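Local coordinates for protein possible thiamine biosynthesis enzyme (Candida albicans, PDB 2X7Q) that is of unknown function but has the periplasmic binding protein fold and probably binds a small solute, perhaps in connection with thiamine biosynthesis, at residues 90-101 against 194-205; 131-139 against 284-292. The protein carries 1 engineered substitution. One frame throughout, in Å; residues are numbered along the deposited sequence.

In the fold
From the N terminus the chain first builds most of a mixed sheet containing strands 17-21, 46-50 and 69-73, then passes through 90-101 into a second mixed sheet with strand 100-106. Helix 129-141 packs on that second sheet, and residues 194-205 bring the chain back to the first, closing the loop of contact 1 beside the outgoing crossing. Residues 284-292, near the end of helix 275-289, then return to 131-139 and close contact 2. The two loops cross, since their segments alternate along the sequence. Contact 1 joins the two sheets; contact 2 ties helix 129-141 to helix 275-289, and Trp200 on Thr285 and Trp101 on Met133 connect the two contacts.

Contact 1: 90-101 against 194-205; sequences VLDTYVKSPLLW and DQIYTPWSSWVV
Leu100 lies against the aromatic ring of Tyr197 across an antiparallel pair. Its CB meets CE1 of that ring, and CG stays near the same atom. Beyond the branch, CD1 sits over the middle of one ring face in a CH-pi contact, 3.5 Å from the centroid of Tyr197 and 10° off the ring normal, while CD2 has Tyr197 OH and Gln195 OE1 as neighbours on two different sides, each at 3.9 Å from it. With CG anti to the backbone N (chi1 179°), the leucine chain is swung over the ring. One residue on, Trp101 pairs with Ile196 by two backbone bonds, and its indole edge meets Thr198 CG2 in plane, 3.6 Å from Trp101 NE1.

The two segments run side by side from one sheet to the other, forming the paired interdomain crossings of a periplasmic binding protein. Where strand pairing gives way to loops, serine and threonine hydroxyls take over. Thr198 OG1 accepts from Leu99 N at 2.8 Å and itself donates to Trp200 O, so its two bonds span both segments. Ser201 OG donates to Lys96 O. With chi1 at 54°, Ser202 OG is turned to Ser97 O, donating at 2.9 Å nearly in line with that C=O, and also comes against Val95 CG1.

Where strand 88-95 pairs with strand 203-208, a bulge lets Tyr94 N and Val95 N share Trp203 O, both from the same face of its carbonyl plane, at 2.8 Å and 3.2 Å from that oxygen respectively. Earlier in the same strand Leu91 and Asp92 both face Val205, a classic bulge. Val95 CG2 packs 3.6 Å from Trp203 CD1, and from the connecting loop Leu99 CD1 meets the edge of the same indole, whose ring also meets Phe26. Tyr94 presents a ring edge to Trp203 CB, and its hydroxyl is bonded to Phe26 O.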
loop_
_atom_site.group_PDB
_atom_site.type_symbol
_atom_site.label_atom_id
_atom_site.label_comp_id
_atom_site.label_asym_id
_atom_site.label_seq_id
_atom_site.Cartn_x
_atom_site.Cartn_y
_atom_site.Cartn_z
ATOM N N VAL A 90 3.712 7.319 10.801
ATOM C CA VAL A 90 2.621 7.486 9.850
ATOM C C VAL A 90 2.071 8.904 9.951
ATOM O O VAL A 90 1.432 9.262 10.943
ATOM C CB VAL A 90 1.484 6.479 10.104
ATOM C CG1 VAL A 90 0.332 6.724 9.140
ATOM C CG2 VAL A 90 1.998 5.052 9.975
ATOM N N LEU A 91 2.318 9.704 8.920
ATOM C CA LEU A 91 1.974 11.122 8.944
ATOM C C LEU A 91 0.518 11.396 8.582
ATOM O O LEU A 91 -0.179 12.123 9.292
ATOM C CB LEU A 91 2.899 11.906 8.011
ATOM C CG LEU A 91 4.389 11.841 8.342
ATOM C CD1 LEU A 91 5.203 12.579 7.295
ATOM C CD2 LEU A 91 4.651 12.406 9.728
ATOM N N ASP A 92 0.061 10.820 7.474
ATOM C CA ASP A 92 -1.290 11.078 6.991
ATOM C C ASP A 92 -1.769 9.973 6.053
ATOM O O ASP A 92 -1.011 9.068 5.707
ATOM C CB ASP A 92 -1.345 12.435 6.284
ATOM C CG ASP A 92 -2.700 13.105 6.405
ATOM O OD1 ASP A 92 -2.765 14.345 6.265
ATOM O OD2 ASP A 92 -3.698 12.397 6.650
ATOM N N THR A 93 -3.032 10.054 5.648
ATOM C CA THR A 93 -3.617 9.076 4.738
ATOM C C THR A 93 -3.518 9.546 3.290
ATOM O O THR A 93 -3.867 10.684 2.975
ATOM C CB THR A 93 -5.095 8.814 5.074
ATOM O OG1 THR A 93 -5.207 8.370 6.431
ATOM C CG2 THR A 93 -5.675 7.757 4.147
ATOM N N TYR A 94 -3.043 8.666 2.415
ATOM C CA TYR A 94 -2.906 8.980 0.998
ATOM C C TYR A 94 -4.134 8.523 0.216
ATOM O O TYR A 94 -4.649 9.247 -0.637
ATOM C CB TYR A 94 -1.643 8.326 0.433
ATOM C CG TYR A 94 -1.432 8.562 -1.044
ATOM C CD1 TYR A 94 -1.132 9.828 -1.529
ATOM C CD2 TYR A 94 -1.520 7.517 -1.955
ATOM C CE1 TYR A 94 -0.934 10.049 -2.878
ATOM C CE2 TYR A 94 -1.323 7.727 -3.306
ATOM C CZ TYR A 94 -1.030 8.995 -3.760
ATOM O OH TYR A 94 -0.831 9.210 -5.102
ATOM N N VAL A 95 -4.598 7.314 0.514
ATOM C CA VAL A 95 -5.806 6.783 -0.104
ATOM C C VAL A 95 -6.834 6.410 0.957
ATOM O O VAL A 95 -6.551 5.629 1.865
ATOM C CB VAL A 95 -5.507 5.555 -0.976
ATOM C CG1 VAL A 95 -6.801 4.939 -1.474
ATOM C CG2 VAL A 95 -4.611 5.943 -2.141
ATOM N N LYS A 96 -8.030 6.974 0.831
ATOM C CA LYS A 96 -9.085 6.769 1.815
ATOM C C LYS A 96 -9.842 5.463 1.585
ATOM O O LYS A 96 -10.183 4.756 2.536
ATOM C CB LYS A 96 -10.055 7.951 1.796
ATOM C CG LYS A 96 -11.135 7.888 2.859
ATOM C CD LYS A 96 -11.955 9.163 2.867
ATOM C CE LYS A 96 -11.070 10.378 3.098
ATOM N NZ LYS A 96 -11.857 11.643 3.089
ATOM N N SER A 97 -10.105 5.150 0.320
ATOM C CA SER A 97 -10.846 3.943 -0.034
ATOM C C SER A 97 -10.040 2.680 0.274
ATOM O O SER A 97 -8.810 2.702 0.260
ATOM C CB SER A 97 -11.246 3.978 -1.511
ATOM O OG SER A 97 -10.127 4.252 -2.334
ATOM N N PRO A 98 -10.737 1.570 0.559
ATOM C CA PRO A 98 -10.088 0.299 0.899
ATOM C C PRO A 98 -9.491 -0.391 -0.321
ATOM O O PRO A 98 -9.981 -0.180 -1.430
ATOM C CB PRO A 98 -11.240 -0.540 1.449
ATOM C CG PRO A 98 -12.445 -0.012 0.763
ATOM C CD PRO A 98 -12.206 1.472 0.613
ATOM N N LEU A 99 -8.455 -1.201 -0.114
ATOM C CA LEU A 99 -7.814 -1.932 -1.203
ATOM C C LEU A 99 -8.559 -3.234 -1.503
ATOM O O LEU A 99 -8.925 -3.970 -0.588
ATOM C CB LEU A 99 -6.354 -2.236 -0.858
ATOM C CG LEU A 99 -5.428 -2.585 -2.027
ATOM C CD1 LEU A 99 -5.125 -1.343 -2.840
ATOM C CD2 LEU A 99 -4.137 -3.227 -1.535
ATOM N N LEU A 100 -8.781 -3.514 -2.785
ATOM C CA LEU A 100 -9.469 -4.736 -3.192
ATOM C C LEU A 100 -8.484 -5.833 -3.584
ATOM O O LEU A 100 -7.864 -5.773 -4.649
ATOM C CB LEU A 100 -10.434 -4.456 -4.346
ATOM C CG LEU A 100 -11.218 -5.654 -4.887
ATOM C CD1 LEU A 100 -12.006 -6.329 -3.774
ATOM C CD2 LEU A 100 -12.143 -5.230 -6.018
ATOM N N TRP A 101 -8.347 -6.832 -2.718
ATOM C CA TRP A 101 -7.449 -7.954 -2.969
ATOM C C TRP A 101 -8.161 -9.082 -3.707
ATOM O O TRP A 101 -9.278 -9.455 -3.358
ATOM C CB TRP A 101 -6.861 -8.477 -1.658
ATOM C CG TRP A 101 -5.815 -7.578 -1.073
ATOM C CD1 TRP A 101 -6.013 -6.542 -0.207
ATOM C CD2 TRP A 101 -4.404 -7.637 -1.307
ATOM N NE1 TRP A 101 -4.812 -5.953 0.110
ATOM C CE2 TRP A 101 -3.806 -6.609 -0.557
ATOM C CE3 TRP A 101 -3.584 -8.464 -2.086
ATOM C CZ2 TRP A 101 -2.433 -6.382 -0.554
ATOM C CZ3 TRP A 101 -2.220 -8.238 -2.084
ATOM C CH2 TRP A 101 -1.658 -7.208 -1.324
ATOM N N ASP A 194 -11.834 -15.733 -5.469
ATOM C CA ASP A 194 -12.353 -14.926 -4.370
ATOM C C ASP A 194 -11.771 -13.511 -4.371
ATOM O O ASP A 194 -10.754 -13.244 -5.012
ATOM C CB ASP A 194 -12.055 -15.614 -3.036
ATOM C CG ASP A 194 -12.980 -15.164 -1.925
ATOM O OD1 ASP A 194 -13.895 -14.357 -2.192
ATOM O OD2 ASP A 194 -12.792 -15.624 -0.780
ATOM N N GLN A 195 -12.434 -12.608 -3.651
ATOM C CA GLN A 195 -11.950 -11.243 -3.469
ATOM C C GLN A 195 -12.098 -10.853 -2.004
ATOM O O GLN A 195 -12.741 -11.566 -1.236
ATOM C CB GLN A 195 -12.733 -10.266 -4.348
ATOM C CG GLN A 195 -12.519 -10.446 -5.842
ATOM C CD GLN A 195 -13.281 -9.421 -6.665
ATOM O OE1 GLN A 195 -14.091 -8.660 -6.136
ATOM N NE2 GLN A 195 -13.023 -9.398 -7.968
ATOM N N ILE A 196 -11.500 -9.731 -1.614
ATOM C CA ILE A 196 -11.602 -9.261 -0.236
ATOM C C ILE A 196 -11.062 -7.845 -0.065
ATOM O O ILE A 196 -9.924 -7.555 -0.430
ATOM C CB ILE A 196 -10.882 -10.209 0.748
ATOM C CG1 ILE A 196 -10.970 -9.666 2.175
ATOM C CG2 ILE A 196 -9.436 -10.411 0.338
ATOM C CD1 ILE A 196 -10.286 -10.540 3.202
ATOM N N TYR A 197 -11.890 -6.965 0.488
ATOM C CA TYR A 197 -11.495 -5.585 0.729
ATOM C C TYR A 197 -10.732 -5.461 2.039
ATOM O O TYR A 197 -10.903 -6.275 2.949
ATOM C CB TYR A 197 -12.725 -4.673 0.776
ATOM C CG TYR A 197 -13.427 -4.488 -0.552
ATOM C CD1 TYR A 197 -13.005 -3.520 -1.454
ATOM C CD2 TYR A 197 -14.520 -5.269 -0.892
ATOM C CE1 TYR A 197 -13.648 -3.347 -2.667
ATOM C CE2 TYR A 197 -15.170 -5.105 -2.099
ATOM C CZ TYR A 197 -14.731 -4.141 -2.983
ATOM O OH TYR A 197 -15.373 -3.973 -4.189
ATOM N N THR A 198 -9.890 -4.438 2.134
ATOM C CA THR A 198 -9.236 -4.112 3.391
ATOM C C THR A 198 -10.207 -3.312 4.251
ATOM O O THR A 198 -10.812 -2.351 3.774
ATOM C CB THR A 198 -7.953 -3.289 3.170
ATOM O OG1 THR A 198 -8.282 -2.045 2.538
ATOM C CG2 THR A 198 -6.971 -4.053 2.294
ATOM N N PRO A 199 -10.373 -3.714 5.520
ATOM C CA PRO A 199 -11.283 -3.003 6.423
ATOM C C PRO A 199 -10.829 -1.566 6.658
ATOM O O PRO A 199 -11.597 -0.754 7.174
ATOM C CB PRO A 199 -11.176 -3.797 7.728
ATOM C CG PRO A 199 -10.654 -5.138 7.329
ATOM C CD PRO A 199 -9.763 -4.895 6.156
ATOM N N TRP A 200 -9.594 -1.260 6.271
ATOM C CA TRP A 200 -8.998 0.042 6.548
ATOM C C TRP A 200 -8.665 0.802 5.268
ATOM O O TRP A 200 -8.671 0.230 4.177
ATOM C CB TRP A 200 -7.722 -0.142 7.369
ATOM C CG TRP A 200 -6.789 -1.151 6.770
ATOM C CD1 TRP A 200 -5.906 -0.946 5.751
ATOM C CD2 TRP A 200 -6.654 -2.530 7.150
ATOM N NE1 TRP A 200 -5.227 -2.109 5.475
ATOM C CE2 TRP A 200 -5.666 -3.091 6.315
ATOM C CE3 TRP A 200 -7.268 -3.334 8.110
ATOM C CZ2 TRP A 200 -5.282 -4.429 6.421
ATOM C CZ3 TRP A 200 -6.884 -4.659 8.210
ATOM C CH2 TRP A 200 -5.901 -5.193 7.371
ATOM N N SER A 201 -8.374 2.094 5.408
ATOM C CA SER A 201 -7.866 2.889 4.296
ATOM C C SER A 201 -6.559 2.264 3.820
ATOM O O SER A 201 -5.748 1.825 4.631
ATOM C CB SER A 201 -7.647 4.341 4.721
ATOM O OG SER A 201 -8.874 4.958 5.072
ATOM N N SER A 202 -6.355 2.229 2.507
ATOM C CA SER A 202 -5.292 1.412 1.923
ATOM C C SER A 202 -3.890 2.024 1.922
ATOM O O SER A 202 -2.901 1.302 2.056
ATOM C CB SER A 202 -5.677 0.973 0.508
ATOM O OG SER A 202 -6.011 2.082 -0.302
ATOM N N TRP A 203 -3.795 3.342 1.770
ATOM C CA TRP A 203 -2.491 3.983 1.620
ATOM C C TRP A 203 -2.243 5.116 2.614
ATOM O O TRP A 203 -3.155 5.871 2.953
ATOM C CB TRP A 203 -2.320 4.488 0.186
ATOM C CG TRP A 203 -2.274 3.385 -0.828
ATOM C CD1 TRP A 203 -3.332 2.678 -1.318
ATOM C CD2 TRP A 203 -1.106 2.859 -1.480
ATOM N NE1 TRP A 203 -2.898 1.748 -2.231
ATOM C CE2 TRP A 203 -1.540 1.838 -2.346
ATOM C CE3 TRP A 203 0.256 3.157 -1.405
ATOM C CZ2 TRP A 203 -0.647 1.112 -3.140
ATOM C CZ3 TRP A 203 1.135 2.434 -2.194
ATOM C CH2 TRP A 203 0.680 1.424 -3.048
ATOM N N VAL A 204 -0.999 5.226 3.069
ATOM C CA VAL A 204 -0.606 6.270 4.008
ATOM C C VAL A 204 0.755 6.845 3.634
ATOM O O VAL A 204 1.511 6.235 2.875
ATOM C CB VAL A 204 -0.533 5.739 5.452
ATOM C CG1 VAL A 204 -1.899 5.277 5.926
ATOM C CG2 VAL A 204 0.487 4.613 5.550
ATOM N N VAL A 205 1.061 8.023 4.170
ATOM C CA VAL A 205 2.363 8.642 3.961
ATOM C C VAL A 205 3.216 8.461 5.212
ATOM O O VAL A 205 2.838 8.904 6.296
ATOM C CB VAL A 205 2.232 10.143 3.647
ATOM C CG1 VAL A 205 3.606 10.778 3.491
ATOM C CG2 VAL A 205 1.396 10.350 2.392
#

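Contact 2: 131-139 against 284-292; sequences YVMSFVLAH and DTLKLAGVL
Helices 131-139 and 284-289 cross at 74°, their axes approaching to 9.1 Å, with Val136 opposite Ala289 where the CA atoms are 5.4 Å apart. Helix 284-289 ends in a Schellman motif: Gly290 takes positive phi (97°), and Val291 is carried on to the flank of the first helix. A water bridges the backbones, donating to Phe135 O at 2.7 Å and to Ala289 O, so that the last-turn carbonyl of Ala289 is tied to the other helix without a direct hydrogen bond. In this periplasmic binding protein fold, the contact sets helix 129-141, which lies on the sheet of strands 100-106 and 190-197, against the end of helix 275-289, which touches the interdomain connections at Trp200. Phe135 CB lies 3.5 Å from Val291 CG2, and the edge of its ring is turned to Ala289 O. Deeper in, Val132 CG1 presses on Leu286 CD2 at a tight 3.5 Å, the two side chains meeting at about a right angle. Val136 turns its methyls to Thr285 CG2, while the hydroxyl of Thr285 is bonded back to Lys281 O. At the exposed end, His139 lays one imidazole face over the backbone of Leu288, while its NE2 lies 3.5 Å from Leu288 CD2.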
loop_
_atom_site.group_PDB
_atom_site.type_symbol
_atom_site.label_atom_id
_atom_site.label_comp_id
_atom_site.label_asym_id
_atom_site.label_seq_id
_atom_site.Cartn_x
_atom_site.Cartn_y
_atom_site.Cartn_z
ATOM N N TYR A 131 0.869 -11.600 2.062
ATOM C CA TYR A 131 1.054 -12.498 3.196
ATOM C C TYR A 131 0.071 -12.172 4.318
ATOM O O TYR A 131 -0.636 -13.049 4.808
ATOM C CB TYR A 131 2.493 -12.416 3.712
ATOM C CG TYR A 131 2.724 -13.160 5.009
ATOM C CD1 TYR A 131 2.677 -12.498 6.229
ATOM C CD2 TYR A 131 2.988 -14.523 5.013
ATOM C CE1 TYR A 131 2.886 -13.172 7.417
ATOM C CE2 TYR A 131 3.197 -15.207 6.197
ATOM C CZ TYR A 131 3.145 -14.526 7.395
ATOM O OH TYR A 131 3.354 -15.201 8.575
ATOM N N VAL A 132 0.036 -10.906 4.721
ATOM C CA VAL A 132 -0.836 -10.466 5.805
ATOM C C VAL A 132 -2.308 -10.732 5.500
ATOM O O VAL A 132 -3.042 -11.239 6.346
ATOM C CB VAL A 132 -0.646 -8.965 6.101
ATOM C CG1 VAL A 132 -1.801 -8.436 6.936
ATOM C CG2 VAL A 132 0.686 -8.724 6.790
HETATM N N MSE A 133 -2.729 -10.396 4.287
HETATM C CA MSE A 133 -4.125 -10.537 3.890
HETATM C C MSE A 133 -4.585 -11.990 3.849
HETATM O O MSE A 133 -5.782 -12.260 3.905
HETATM C CB MSE A 133 -4.371 -9.871 2.533
HETATM C CG MSE A 133 -4.320 -8.354 2.565
HETATM SE SE MSE A 133 -5.605 -7.606 3.827
HETATM C CE MSE A 133 -7.226 -8.371 3.094
ATOM N N SER A 134 -3.642 -12.921 3.744
ATOM C CA SER A 134 -3.990 -14.337 3.730
ATOM C C SER A 134 -4.559 -14.739 5.085
ATOM O O SER A 134 -5.450 -15.584 5.169
ATOM C CB SER A 134 -2.778 -15.201 3.378
ATOM O OG SER A 134 -1.868 -15.285 4.456
ATOM N N PHE A 135 -4.040 -14.126 6.145
ATOM C CA PHE A 135 -4.541 -14.363 7.494
ATOM C C PHE A 135 -5.933 -13.760 7.666
ATOM O O PHE A 135 -6.832 -14.401 8.205
ATOM C CB PHE A 135 -3.584 -13.773 8.532
ATOM C CG PHE A 135 -2.290 -14.529 8.669
ATOM C CD1 PHE A 135 -1.260 -14.345 7.759
ATOM C CD2 PHE A 135 -2.101 -15.419 9.715
ATOM C CE1 PHE A 135 -0.071 -15.038 7.886
ATOM C CE2 PHE A 135 -0.914 -16.115 9.848
ATOM C CZ PHE A 135 0.103 -15.923 8.932
ATOM N N VAL A 136 -6.100 -12.523 7.208
ATOM C CA VAL A 136 -7.387 -11.842 7.285
ATOM C C VAL A 136 -8.460 -12.635 6.542
ATOM O O VAL A 136 -9.570 -12.811 7.042
ATOM C CB VAL A 136 -7.298 -10.413 6.712
ATOM C CG1 VAL A 136 -8.669 -9.757 6.681
ATOM C CG2 VAL A 136 -6.318 -9.576 7.521
ATOM N N LEU A 137 -8.114 -13.121 5.353
ATOM C CA LEU A 137 -9.023 -13.933 4.553
ATOM C C LEU A 137 -9.389 -15.227 5.269
ATOM O O LEU A 137 -10.556 -15.606 5.322
ATOM C CB LEU A 137 -8.394 -14.250 3.197
ATOM C CG LEU A 137 -9.215 -15.162 2.287
ATOM C CD1 LEU A 137 -10.559 -14.525 1.969
ATOM C CD2 LEU A 137 -8.454 -15.486 1.012
ATOM N N ALA A 138 -8.384 -15.897 5.822
ATOM C CA ALA A 138 -8.597 -17.135 6.557
ATOM C C ALA A 138 -9.591 -16.952 7.707
ATOM O O ALA A 138 -10.444 -17.805 7.931
ATOM C CB ALA A 138 -7.266 -17.681 7.074
ATOM N N HIS A 139 -9.476 -15.846 8.438
ATOM C CA HIS A 139 -10.367 -15.582 9.569
ATOM C C HIS A 139 -11.812 -15.362 9.120
ATOM O O HIS A 139 -12.744 -15.817 9.779
ATOM C CB HIS A 139 -9.865 -14.390 10.393
ATOM C CG HIS A 139 -10.686 -14.096 11.605
ATOM N ND1 HIS A 139 -10.545 -14.790 12.798
ATOM C CD2 HIS A 139 -11.652 -13.176 11.835
ATOM C CE1 HIS A 139 -11.385 -14.314 13.687
ATOM N NE2 HIS A 139 -12.075 -13.326 13.129
ATOM N N ASP A 284 -7.098 -4.103 15.315
ATOM C CA ASP A 284 -8.114 -5.046 15.769
ATOM C C ASP A 284 -8.287 -6.201 14.787
ATOM O O ASP A 284 -8.541 -7.335 15.189
ATOM C CB ASP A 284 -9.452 -4.335 15.992
ATOM C CG ASP A 284 -9.429 -3.415 17.196
ATOM O OD1 ASP A 284 -8.419 -3.414 17.929
ATOM O OD2 ASP A 284 -10.424 -2.691 17.413
ATOM N N THR A 285 -8.145 -5.910 13.497
ATOM C CA THR A 285 -8.277 -6.936 12.468
ATOM C C THR A 285 -7.069 -7.866 12.461
ATOM O O THR A 285 -7.215 -9.088 12.448
ATOM C CB THR A 285 -8.451 -6.323 11.065
ATOM O OG1 THR A 285 -9.666 -5.565 11.020
ATOM C CG2 THR A 285 -8.505 -7.416 10.011
ATOM N N LEU A 286 -5.875 -7.281 12.476
ATOM C CA LEU A 286 -4.638 -8.056 12.470
ATOM C C LEU A 286 -4.492 -8.891 13.739
ATOM O O LEU A 286 -4.150 -10.073 13.679
ATOM C CB LEU A 286 -3.426 -7.138 12.301
ATOM C CG LEU A 286 -3.360 -6.340 10.998
ATOM C CD1 LEU A 286 -2.093 -5.493 10.946
ATOM C CD2 LEU A 286 -3.439 -7.264 9.798
ATOM N N LYS A 287 -4.757 -8.270 14.883
ATOM C CA LYS A 287 -4.697 -8.961 16.165
ATOM C C LYS A 287 -5.648 -10.151 16.182
ATOM O O LYS A 287 -5.289 -11.243 16.629
ATOM C CB LYS A 287 -5.042 -8.000 17.305
ATOM C CG LYS A 287 -5.072 -8.637 18.686
ATOM C CD LYS A 287 -3.696 -9.105 19.113
ATOM C CE LYS A 287 -3.726 -9.702 20.513
ATOM N NZ LYS A 287 -2.371 -10.163 20.951
ATOM N N LEU A 288 -6.861 -9.930 15.689
ATOM C CA LEU A 288 -7.887 -10.964 15.671
ATOM C C LEU A 288 -7.574 -12.041 14.635
ATOM O O LEU A 288 -8.014 -13.183 14.761
ATOM C CB LEU A 288 -9.256 -10.343 15.385
ATOM C CG LEU A 288 -10.491 -11.206 15.650
ATOM C CD1 LEU A 288 -10.574 -11.584 17.119
ATOM C CD2 LEU A 288 -11.752 -10.475 15.212
ATOM N N ALA A 289 -6.808 -11.668 13.615
ATOM C CA ALA A 289 -6.462 -12.588 12.535
ATOM C C ALA A 289 -5.220 -13.414 12.863
ATOM O O ALA A 289 -4.921 -14.393 12.178
ATOM C CB ALA A 289 -6.271 -11.831 11.231
ATOM N N GLY A 290 -4.497 -13.010 13.902
ATOM C CA GLY A 290 -3.323 -13.742 14.340
ATOM C C GLY A 290 -2.015 -13.196 13.804
ATOM O O GLY A 290 -0.943 -13.714 14.117
ATOM N N VAL A 291 -2.098 -12.145 12.994
ATOM C CA VAL A 291 -0.904 -11.524 12.429
ATOM C C VAL A 291 -0.053 -10.886 13.522
ATOM O O VAL A 291 1.171 -11.020 13.526
ATOM C CB VAL A 291 -1.262 -10.460 11.374
ATOM C CG1 VAL A 291 -0.007 -9.768 10.863
ATOM C CG2 VAL A 291 -2.030 -11.093 10.223
ATOM N N LEU A 292 -0.710 -10.188 14.443
ATOM C CA LEU A 292 -0.015 -9.544 15.554
ATOM C C LEU A 292 -0.205 -10.316 16.856
ATOM O O LEU A 292 -1.329 -10.649 17.229
ATOM C CB LEU A 292 -0.488 -8.098 15.722
ATOM C CG LEU A 292 0.297 -7.013 14.982
ATOM C CD1 LEU A 292 0.626 -7.441 13.568
ATOM C CD2 LEU A 292 -0.488 -5.706 14.977
HETATM O O HOH W 1 -6.165 -16.048 10.299
#